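Local coordinates for putative branched-chain amino acid transport system substrate-binding protein (Rhodopseudomonas palustris, PDB 3TX6) that probably serves as the periplasmic solute-binding component of an ABC transporter, and holds the aromatic acid 3-(4-hydroxy-phenyl)pyruvic acid in this structure, at residues V125-M130 and A193-A198; G139-S144 and L184-A189; L150-L155 and E169-R174. All coordinates share one frame; numbering follows the deposited sequence.

The three contacts tie helices to three neighbouring strands of one sheet, 193-197, 137-143 and 165-172, within one lobe of a periplasmic binding protein. Helices 119-130 and 146-161 supply contacts 1 and 3, helix 180-189 contact 2. Their centres lie close together: about 13 Å separates contacts 1 and 2, 12 Å contacts 1 and 3, and 10 Å contacts 2 and 3. Along the chain, contact 1 spans contact 2, which in turn spans contact 3. Strand 137-143 is the middle member, bonded through Leu-195 N to Gly-139 O (2.9 Å) and through Glu-170 N to Tyr-140 O (2.8 Å). At the end of strand 137-143, Tyr-143, and just past strand 165-172, Arg-174, belong to the ligand pocket.

Contact 1: residues V125-M130 and A193-A198; sequences VLYEHM and AILVGA
Leu-195 is the one strand residue that the helix segment meets within 4.5 Å, and three helix side chains converge on it. Leu-126 makes the closest approach, methyl to methyl, with its CD1 at 3.7 Å from CD1 of Leu-195; the two side chains run at about a right angle. The other branch of Leu-195, CD2, lies at the rim of the Tyr-127 ring, near the ring plane, 4.2 Å from Tyr-127 OH. Met-130 is a selenomethionine; in one of its two conformers CE comes to 4.5 Å from Leu-195 CB, a loose and less certain approach. With chi1 at 172°, Leu-195 places CG opposite its backbone N, and the fork of methyls then serves Leu-126 and Tyr-127 separately.

The second shell fixes the tyrosine: Tyr-127 OH is hydrogen-bonded to Asp-154 OD2 on helix 146-161, giving this buried hydroxyl a polar partner. Across the contact itself all is apolar, without a hydrogen bond. Segments 125-130 and 193-197 run antiparallel (172°), axes 11.0 Å apart, as helix 119-130 packs on the sheet in one lobe of the periplasmic binding protein fold. Trp-151 of helix 146-161 flanks Leu-126 and Tyr-127; Tyr-220 of strand 218-221 touches Leu-126 and Met-130.

Contact 2: residues G139-S144 and L184-A189; sequences GYIGYS and LKLVAA
Leu-186 alone carries the helix side of this contact, and its two methyls are put to different uses. CD1 presses against the side chain of Ile-141, 3.8 Å from the branched CB and 4.2 Å from CG2. CD2 instead rests on the strand backbone, 4.1 Å from Gly-139 CA and 4.0 Å from Tyr-140 O. The leucine takes a common helical conformation: chi1 of -74° sets CG opposite the carbonyl carbon, beside the backbone N, and from there one methyl finds a side chain and the other the main chain.

On the strand, Ile-141 points its CB at the helix. Its chi1 of -173° turns CG1 opposite the backbone N and leaves CG2 between N and the carbonyl carbon, which is the branch that meets the leucine along with CB. Gly-139 has no side chain, and this lets Leu-186 CD2 approach the backbone at CA. Tyr-140 directs its side chain away from the helix and joins in through its carbonyl oxygen.

The strand segment 139-143 and helix segment 184-189 run antiparallel (166°), axes 9.4 Å apart, as a helix laid on one face of the sheet. Ala-168 and Ile-194, from the strands flanking 137-143, also touch Leu-186. No hydrogen bond or charge pair crosses between the segments, which implies an association held by van der Waals contact and the burial of hydrocarbon.

Contact 3: residues L150-L155 and E169-R174; sequences LWFNDL and EERFAR. With ENO (3-(4-hydroxy-phenyl)pyruvic acid), chain D.
One face of the Phe-152 ring is overlaid by the carboxylate of Glu-169, the two planes only 6° apart and Glu-169 CD standing 3.5 Å above the ring plane, displaced toward its rim at Phe-152 CZ. Glu-169 CG adds a CH-pi contact, 3.9 Å from the ring centroid. The Phe-152 ring also meets the ring of Tyr-140. The guanidinium of Arg-171 comes in obliquely, its plane turned 48° from the phenylalanine ring and its NH2 lying 3.5 Å from Phe-152 CB; at its own edge it meets the carboxylate and a water. These residues join the helix and the second strand of a beta-alpha-beta unit formed by strand 137-143, helix 146-161 and strand 165-172.

The charge pair is a side-on grip in which NE and NH2 of Arg-171 both donate to the single oxygen OE2 of Glu-169, each at 2.9 Å with bent N-H...O angles near 140°. NE meets the anti lone pair of Glu-169 OE2, whereas NH2 approaches the same oxygen nearly along its C-O axis. The bend of Arg-171 at chi2 brings its head back to Glu-169, two residues earlier on the same face of the strand. NH1 salt-bridges Asp-149 and bonds Tyr-143 O, so the guanidinium is anchored on several sides, probably limiting its rotation. The water links Arg-171 NH2 to Asn-153 OD1, a polar tie from strand to helix.

Beyond the strand's end, Arg-174 holds the ligand carboxylate. Arg-174 NE pairs with Asp-145 in a salt bridge; NH2 donates to ENO O1, and NH1 to ENO O2 at 2.7 Å.

Contact 1: residues V125-M130 and A193-A198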
loop_
_atom_site.group_PDB
_atom_site.type_symbol
_atom_site.label_atom_id
_atom_site.label_comp_id
_atom_site.label_asym_id
_atom_site.label_seq_id
_atom_site.Cartn_x
_atom_site.Cartn_y
_atom_site.Cartn_z
ATOM N N VAL A 125 -11.211 -2.821 10.002
ATOM C CA VAL A 125 -12.383 -2.403 9.232
ATOM C C VAL A 125 -13.082 -3.630 8.647
ATOM O O VAL A 125 -14.312 -3.705 8.575
ATOM C CB VAL A 125 -12.098 -1.249 8.213
ATOM C CG1 VAL A 125 -11.491 -1.727 6.879
ATOM C CG2 VAL A 125 -13.355 -0.457 7.963
ATOM N N LEU A 126 -12.333 -4.628 8.247
ATOM C CA LEU A 126 -12.924 -5.853 7.714
ATOM C C LEU A 126 -13.601 -6.678 8.792
ATOM O O LEU A 126 -14.726 -7.158 8.601
ATOM C CB LEU A 126 -11.868 -6.706 7.036
ATOM C CG LEU A 126 -11.148 -6.105 5.800
ATOM C CD1 LEU A 126 -10.009 -7.043 5.358
ATOM C CD2 LEU A 126 -12.134 -5.845 4.664
ATOM N N TYR A 127 -12.926 -6.854 9.921
ATOM C CA TYR A 127 -13.495 -7.666 11.007
ATOM C C TYR A 127 -14.741 -6.990 11.626
ATOM O O TYR A 127 -15.668 -7.676 12.045
ATOM C CB TYR A 127 -12.482 -8.010 12.106
ATOM C CG TYR A 127 -11.093 -8.409 11.615
ATOM C CD1 TYR A 127 -10.938 -9.153 10.466
ATOM C CD2 TYR A 127 -9.937 -8.041 12.311
ATOM C CE1 TYR A 127 -9.686 -9.469 9.982
ATOM C CE2 TYR A 127 -8.676 -8.379 11.839
ATOM C CZ TYR A 127 -8.565 -9.078 10.665
ATOM O OH TYR A 127 -7.336 -9.430 10.131
ATOM N N GLU A 128 -14.739 -5.674 11.717
ATOM C CA GLU A 128 -15.898 -4.936 12.218
ATOM C C GLU A 128 -17.104 -5.264 11.377
ATOM O O GLU A 128 -18.180 -5.509 11.903
ATOM C CB GLU A 128 -15.680 -3.418 12.249
ATOM C CG GLU A 128 -14.810 -2.951 13.417
ATOM C CD GLU A 128 -14.461 -1.458 13.382
ATOM O OE1 GLU A 128 -14.660 -0.812 12.322
ATOM O OE2 GLU A 128 -13.985 -0.930 14.429
ATOM N N HIS A 129 -16.926 -5.211 10.051
ATOM C CA HIS A 129 -17.984 -5.578 9.144
ATOM C C HIS A 129 -18.430 -6.992 9.311
ATOM O O HIS A 129 -19.658 -7.253 9.327
ATOM C CB HIS A 129 -17.559 -5.321 7.716
ATOM C CG HIS A 129 -18.640 -5.549 6.729
ATOM N ND1 HIS A 129 -18.890 -6.761 6.190
ATOM C CD2 HIS A 129 -19.574 -4.663 6.189
ATOM C CE1 HIS A 129 -19.955 -6.646 5.344
ATOM N NE2 HIS A 129 -20.335 -5.357 5.323
HETATM N N MSE A 130 -17.482 -7.924 9.436
HETATM C CA MSE A 130 -17.818 -9.332 9.679
HETATM C C MSE A 130 -18.772 -9.417 10.862
HETATM O O MSE A 130 -19.821 -10.027 10.759
HETATM C CB MSE A 130 -16.546 -10.173 9.884
HETATM C CG MSE A 130 -15.643 -10.350 8.638
HETATM SE SE MSE A 130 -14.084 -11.449 9.170
HETATM C CE MSE A 130 -13.020 -11.057 7.530
ATOM N N ALA A 193 -17.160 -16.744 6.507
ATOM C CA ALA A 193 -16.462 -15.742 5.687
ATOM C C ALA A 193 -15.048 -16.264 5.382
ATOM O O ALA A 193 -14.508 -17.114 6.094
ATOM C CB ALA A 193 -16.422 -14.376 6.367
ATOM N N ILE A 194 -14.449 -15.814 4.280
ATOM C CA ILE A 194 -13.036 -16.109 4.038
ATOM C C ILE A 194 -12.313 -14.795 3.769
ATOM O O ILE A 194 -12.843 -13.930 3.087
ATOM C CB ILE A 194 -12.833 -17.059 2.855
ATOM C CG1 ILE A 194 -13.327 -18.461 3.217
ATOM C CG2 ILE A 194 -11.356 -17.154 2.439
ATOM C CD1 ILE A 194 -13.542 -19.372 2.037
ATOM N N LEU A 195 -11.126 -14.662 4.358
ATOM C CA LEU A 195 -10.242 -13.509 4.167
ATOM C C LEU A 195 -9.160 -13.951 3.211
ATOM O O LEU A 195 -8.469 -14.963 3.440
ATOM C CB LEU A 195 -9.581 -13.003 5.469
ATOM C CG LEU A 195 -8.505 -11.910 5.289
ATOM C CD1 LEU A 195 -9.179 -10.642 4.757
ATOM C CD2 LEU A 195 -7.835 -11.686 6.671
ATOM N N VAL A 196 -8.993 -13.167 2.155
ATOM C CA VAL A 196 -7.937 -13.451 1.175
ATOM C C VAL A 196 -6.793 -12.473 1.441
ATOM O O VAL A 196 -7.025 -11.280 1.391
ATOM C CB VAL A 196 -8.454 -13.285 -0.266
ATOM C CG1 VAL A 196 -7.334 -13.489 -1.251
ATOM C CG2 VAL A 196 -9.627 -14.229 -0.552
ATOM N N GLY A 197 -5.584 -12.991 1.741
ATOM C CA GLY A 197 -4.345 -12.185 2.017
ATOM C C GLY A 197 -3.371 -12.208 0.834
ATOM O O GLY A 197 -2.386 -12.952 0.789
ATOM N N ALA A 198 -3.675 -11.394 -0.164
ATOM C CA ALA A 198 -2.908 -11.415 -1.375
ATOM C C ALA A 198 -3.030 -10.014 -2.003
ATOM O O ALA A 198 -3.505 -9.077 -1.360
ATOM C CB ALA A 198 -3.415 -12.531 -2.283
#

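Contact 2: residues G139-S144 and L184-A189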
loop_
_atom_site.group_PDB
_atom_site.type_symbol
_atom_site.label_atom_id
_atom_site.label_comp_id
_atom_site.label_asym_id
_atom_site.label_seq_id
_atom_site.Cartn_x
_atom_site.Cartn_y
_atom_site.Cartn_z
ATOM N N GLY A 139 -12.246 -18.444 7.436
ATOM C CA GLY A 139 -11.078 -19.138 6.892
ATOM C C GLY A 139 -10.146 -18.102 6.248
ATOM O O GLY A 139 -10.561 -17.003 5.920
ATOM N N TYR A 140 -8.890 -18.466 6.128
ATOM C CA TYR A 140 -7.834 -17.615 5.512
ATOM C C TYR A 140 -7.130 -18.341 4.402
ATOM O O TYR A 140 -6.793 -19.528 4.540
ATOM C CB TYR A 140 -6.781 -17.301 6.552
ATOM C CG TYR A 140 -5.675 -16.373 6.052
ATOM C CD1 TYR A 140 -5.932 -15.033 5.797
ATOM C CD2 TYR A 140 -4.356 -16.834 5.863
ATOM C CE1 TYR A 140 -4.913 -14.175 5.359
ATOM C CE2 TYR A 140 -3.362 -15.999 5.375
ATOM C CZ TYR A 140 -3.633 -14.656 5.169
ATOM O OH TYR A 140 -2.682 -13.778 4.719
ATOM N N ILE A 141 -6.910 -17.593 3.320
ATOM C CA ILE A 141 -6.074 -17.986 2.201
ATOM C C ILE A 141 -5.221 -16.777 1.861
ATOM O O ILE A 141 -5.746 -15.717 1.518
ATOM C CB ILE A 141 -6.867 -18.525 0.963
ATOM C CG1 ILE A 141 -5.852 -19.056 -0.033
ATOM C CG2 ILE A 141 -7.871 -17.518 0.385
ATOM C CD1 ILE A 141 -6.389 -19.903 -1.177
ATOM N N GLY A 142 -3.920 -16.952 1.954
ATOM C CA GLY A 142 -2.989 -15.854 1.674
ATOM C C GLY A 142 -1.584 -16.321 1.337
ATOM O O GLY A 142 -1.265 -17.510 1.361
ATOM N N TYR A 143 -0.724 -15.376 0.985
ATOM C CA TYR A 143 0.645 -15.744 0.597
ATOM C C TYR A 143 1.405 -16.424 1.695
ATOM O O TYR A 143 1.258 -16.103 2.889
ATOM C CB TYR A 143 1.504 -14.547 0.174
ATOM C CG TYR A 143 1.000 -13.723 -0.984
ATOM C CD1 TYR A 143 0.502 -14.307 -2.137
ATOM C CD2 TYR A 143 1.150 -12.349 -0.972
ATOM C CE1 TYR A 143 0.087 -13.530 -3.197
ATOM C CE2 TYR A 143 0.732 -11.568 -2.018
ATOM C CZ TYR A 143 0.229 -12.164 -3.159
ATOM O OH TYR A 143 -0.186 -11.387 -4.204
ATOM N N SER A 144 2.300 -17.309 1.261
ATOM C CA SER A 144 3.289 -17.968 2.125
ATOM C C SER A 144 4.553 -17.095 2.249
ATOM O O SER A 144 5.666 -17.527 1.975
ATOM C CB SER A 144 3.620 -19.364 1.579
ATOM O OG SER A 144 4.016 -19.302 0.225
ATOM N N LEU A 184 -10.517 -26.386 -2.051
ATOM C CA LEU A 184 -11.231 -27.629 -1.710
ATOM C C LEU A 184 -11.370 -27.750 -0.190
ATOM O O LEU A 184 -12.452 -28.051 0.312
ATOM C CB LEU A 184 -10.516 -28.870 -2.278
ATOM C CG LEU A 184 -11.213 -30.225 -2.131
ATOM C CD1 LEU A 184 -12.060 -30.484 -3.370
ATOM C CD2 LEU A 184 -10.223 -31.362 -1.940
ATOM N N LYS A 185 -10.287 -27.484 0.542
ATOM C CA LYS A 185 -10.339 -27.539 2.006
ATOM C C LYS A 185 -11.192 -26.431 2.597
ATOM O O LYS A 185 -11.988 -26.633 3.465
ATOM C CB LYS A 185 -8.947 -27.447 2.587
ATOM C CG LYS A 185 -8.073 -28.580 2.117
ATOM C CD LYS A 185 -6.797 -28.664 2.925
ATOM C CE LYS A 185 -6.029 -29.933 2.599
ATOM N NZ LYS A 185 -4.782 -30.030 3.405
ATOM N N LEU A 186 -10.973 -25.225 2.148
ATOM C CA LEU A 186 -11.788 -24.101 2.580
ATOM C C LEU A 186 -13.289 -24.314 2.356
ATOM O O LEU A 186 -14.069 -24.070 3.270
ATOM C CB LEU A 186 -11.334 -22.820 1.880
ATOM C CG LEU A 186 -10.019 -22.242 2.382
ATOM C CD1 LEU A 186 -9.549 -21.211 1.366
ATOM C CD2 LEU A 186 -10.157 -21.603 3.753
ATOM N N VAL A 187 -13.698 -24.752 1.158
ATOM C CA VAL A 187 -15.137 -24.910 0.863
ATOM C C VAL A 187 -15.752 -25.998 1.746
ATOM O O VAL A 187 -16.949 -25.878 2.151
ATOM C CB VAL A 187 -15.409 -25.189 -0.648
ATOM C CG1 VAL A 187 -16.704 -25.977 -0.872
ATOM C CG2 VAL A 187 -15.419 -23.870 -1.429
ATOM N N ALA A 188 -14.929 -27.030 2.016
ATOM C CA ALA A 188 -15.256 -28.149 2.876
ATOM C C ALA A 188 -15.537 -27.661 4.292
ATOM O O ALA A 188 -16.527 -28.087 4.926
ATOM C CB ALA A 188 -14.078 -29.120 2.892
ATOM N N ALA A 189 -14.663 -26.783 4.789
ATOM C CA ALA A 189 -14.787 -26.235 6.138
ATOM C C ALA A 189 -15.949 -25.248 6.209
ATOM O O ALA A 189 -16.487 -25.001 7.277
ATOM C CB ALA A 189 -13.485 -25.561 6.546
#

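Contact 3: residues L150-L155 and E169-R174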
loop_
_atom_site.group_PDB
_atom_site.type_symbol
_atom_site.label_atom_id
_atom_site.label_comp_id
_atom_site.label_asym_id
_atom_site.label_seq_id
_atom_site.Cartn_x
_atom_site.Cartn_y
_atom_site.Cartn_z
ATOM N N LEU A 150 1.744 -11.265 7.918
ATOM C CA LEU A 150 1.233 -10.098 8.654
ATOM C C LEU A 150 -0.307 -10.182 8.722
ATOM O O LEU A 150 -0.919 -9.917 9.751
ATOM C CB LEU A 150 1.585 -8.793 7.989
ATOM C CG LEU A 150 3.008 -8.295 8.104
ATOM C CD1 LEU A 150 3.294 -7.238 7.031
ATOM C CD2 LEU A 150 3.224 -7.751 9.511
ATOM N N TRP A 151 -0.928 -10.573 7.628
ATOM C CA TRP A 151 -2.411 -10.630 7.563
ATOM C C TRP A 151 -2.971 -11.742 8.385
ATOM O O TRP A 151 -3.936 -11.545 9.150
ATOM C CB TRP A 151 -2.854 -10.732 6.117
ATOM C CG TRP A 151 -3.106 -9.361 5.533
ATOM C CD1 TRP A 151 -2.379 -8.674 4.567
ATOM C CD2 TRP A 151 -4.220 -8.521 5.875
ATOM N NE1 TRP A 151 -2.956 -7.473 4.312
ATOM C CE2 TRP A 151 -4.074 -7.306 5.119
ATOM C CE3 TRP A 151 -5.291 -8.641 6.767
ATOM C CZ2 TRP A 151 -5.014 -6.287 5.184
ATOM C CZ3 TRP A 151 -6.210 -7.609 6.813
ATOM C CH2 TRP A 151 -6.068 -6.457 6.055
ATOM N N PHE A 152 -2.370 -12.919 8.262
ATOM C CA PHE A 152 -2.808 -14.026 9.118
ATOM C C PHE A 152 -2.631 -13.711 10.591
ATOM O O PHE A 152 -3.531 -13.975 11.369
ATOM C CB PHE A 152 -2.148 -15.357 8.787
ATOM C CG PHE A 152 -2.673 -16.486 9.613
ATOM C CD1 PHE A 152 -3.993 -16.913 9.471
ATOM C CD2 PHE A 152 -1.867 -17.105 10.538
ATOM C CE1 PHE A 152 -4.492 -17.932 10.252
ATOM C CE2 PHE A 152 -2.355 -18.139 11.309
ATOM C CZ PHE A 152 -3.665 -18.553 11.161
ATOM N N ASN A 153 -1.483 -13.181 10.977
ATOM C CA ASN A 153 -1.254 -12.898 12.371
ATOM C C ASN A 153 -2.268 -11.901 12.923
ATOM O O ASN A 153 -2.705 -12.017 14.085
ATOM C CB ASN A 153 0.149 -12.368 12.589
ATOM C CG ASN A 153 1.214 -13.398 12.342
ATOM O OD1 ASN A 153 0.943 -14.598 12.250
ATOM N ND2 ASN A 153 2.455 -12.925 12.273
ATOM N N ASP A 154 -2.640 -10.939 12.093
ATOM C CA ASP A 154 -3.625 -9.948 12.487
ATOM C C ASP A 154 -5.017 -10.600 12.645
ATOM O O ASP A 154 -5.761 -10.276 13.595
ATOM C CB ASP A 154 -3.675 -8.792 11.465
ATOM C CG ASP A 154 -4.657 -7.700 11.866
ATOM O OD1 ASP A 154 -4.342 -7.002 12.847
ATOM O OD2 ASP A 154 -5.757 -7.574 11.231
ATOM N N LEU A 155 -5.379 -11.507 11.735
ATOM C CA LEU A 155 -6.658 -12.212 11.856
ATOM C C LEU A 155 -6.705 -12.994 13.174
ATOM O O LEU A 155 -7.721 -13.012 13.869
ATOM C CB LEU A 155 -6.867 -13.158 10.675
ATOM C CG LEU A 155 -8.134 -13.998 10.597
ATOM C CD1 LEU A 155 -9.399 -13.171 10.505
ATOM C CD2 LEU A 155 -8.057 -15.004 9.430
ATOM N N GLU A 169 -6.798 -22.415 7.615
ATOM C CA GLU A 169 -5.700 -21.555 7.180
ATOM C C GLU A 169 -4.962 -22.233 6.040
ATOM O O GLU A 169 -4.393 -23.312 6.238
ATOM C CB GLU A 169 -4.709 -21.291 8.307
ATOM C CG GLU A 169 -3.538 -20.402 7.857
ATOM C CD GLU A 169 -2.245 -20.581 8.666
ATOM O OE1 GLU A 169 -2.222 -21.390 9.614
ATOM O OE2 GLU A 169 -1.231 -19.926 8.321
ATOM N N GLU A 170 -4.965 -21.592 4.874
ATOM C CA GLU A 170 -4.259 -22.091 3.707
ATOM C C GLU A 170 -3.388 -20.996 3.119
ATOM O O GLU A 170 -3.737 -19.799 3.164
ATOM C CB GLU A 170 -5.267 -22.550 2.657
ATOM C CG GLU A 170 -6.188 -23.704 3.130
ATOM C CD GLU A 170 -5.446 -25.029 3.206
ATOM O OE1 GLU A 170 -4.577 -25.272 2.322
ATOM O OE2 GLU A 170 -5.738 -25.819 4.124
ATOM N N ARG A 171 -2.267 -21.428 2.563
ATOM C CA ARG A 171 -1.305 -20.544 1.909
ATOM C C ARG A 171 -1.060 -20.916 0.449
ATOM O O ARG A 171 -1.240 -22.053 0.048
ATOM C CB ARG A 171 0.013 -20.535 2.698
ATOM C CG ARG A 171 -0.141 -20.139 4.186
ATOM C CD ARG A 171 -0.690 -18.732 4.459
ATOM N NE ARG A 171 -0.547 -18.435 5.893
ATOM C CZ ARG A 171 0.371 -17.641 6.455
ATOM N NH1 ARG A 171 1.253 -16.932 5.721
ATOM N NH2 ARG A 171 0.418 -17.555 7.780
ATOM N N PHE A 172 -0.623 -19.935 -0.335
ATOM C CA PHE A 172 -0.135 -20.192 -1.711
ATOM C C PHE A 172 1.012 -19.238 -1.961
ATOM O O PHE A 172 1.126 -18.239 -1.220
ATOM C CB PHE A 172 -1.235 -20.053 -2.760
ATOM C CG PHE A 172 -1.835 -18.680 -2.915
ATOM C CD1 PHE A 172 -2.722 -18.165 -1.985
ATOM C CD2 PHE A 172 -1.570 -17.921 -4.058
ATOM C CE1 PHE A 172 -3.336 -16.936 -2.189
ATOM C CE2 PHE A 172 -2.178 -16.689 -4.256
ATOM C CZ PHE A 172 -3.080 -16.198 -3.335
ATOM N N ALA A 173 1.860 -19.579 -2.940
ATOM C CA ALA A 173 2.955 -18.717 -3.386
ATOM C C ALA A 173 2.524 -17.752 -4.490
ATOM O O ALA A 173 1.615 -18.062 -5.293
ATOM C CB ALA A 173 4.137 -19.546 -3.829
ATOM N N ARG A 174 3.139 -16.550 -4.478
ATOM C CA ARG A 174 2.812 -15.492 -5.444
ATOM C C ARG A 174 2.691 -15.990 -6.887
ATOM O O ARG A 174 1.763 -15.597 -7.598
ATOM C CB ARG A 174 3.835 -14.339 -5.387
ATOM C CG ARG A 174 3.736 -13.532 -4.112
ATOM C CD ARG A 174 4.850 -12.493 -3.973
ATOM N NE ARG A 174 4.739 -11.924 -2.634
ATOM C CZ ARG A 174 4.106 -10.793 -2.334
ATOM N NH1 ARG A 174 4.020 -10.442 -1.077
ATOM N NH2 ARG A 174 3.563 -10.013 -3.278
HETATM O O4 ENO D . 2.588 -5.344 -0.006
HETATM C C9 ENO D . 0.763 -2.946 -1.604
HETATM C C8 ENO D . 0.217 -1.727 -1.259
HETATM C C7 ENO D . -0.903 -1.647 -0.417
HETATM C C6 ENO D . -1.389 -2.815 0.140
HETATM C C5 ENO D . -0.862 -4.053 -0.213
HETATM C C4 ENO D . 0.239 -4.135 -1.084
HETATM O O3 ENO D . -1.395 -0.392 -0.083
HETATM C C3 ENO D . 0.777 -5.466 -1.528
HETATM C C2 ENO D . 1.956 -6.027 -0.830
HETATM C C1 ENO D . 2.409 -7.348 -1.244
HETATM O O2 ENO D . 3.435 -7.806 -0.700
HETATM O O1 ENO D . 1.775 -8.008 -2.122
HETATM O O HOH W 1 1.817 -16.246 10.141
#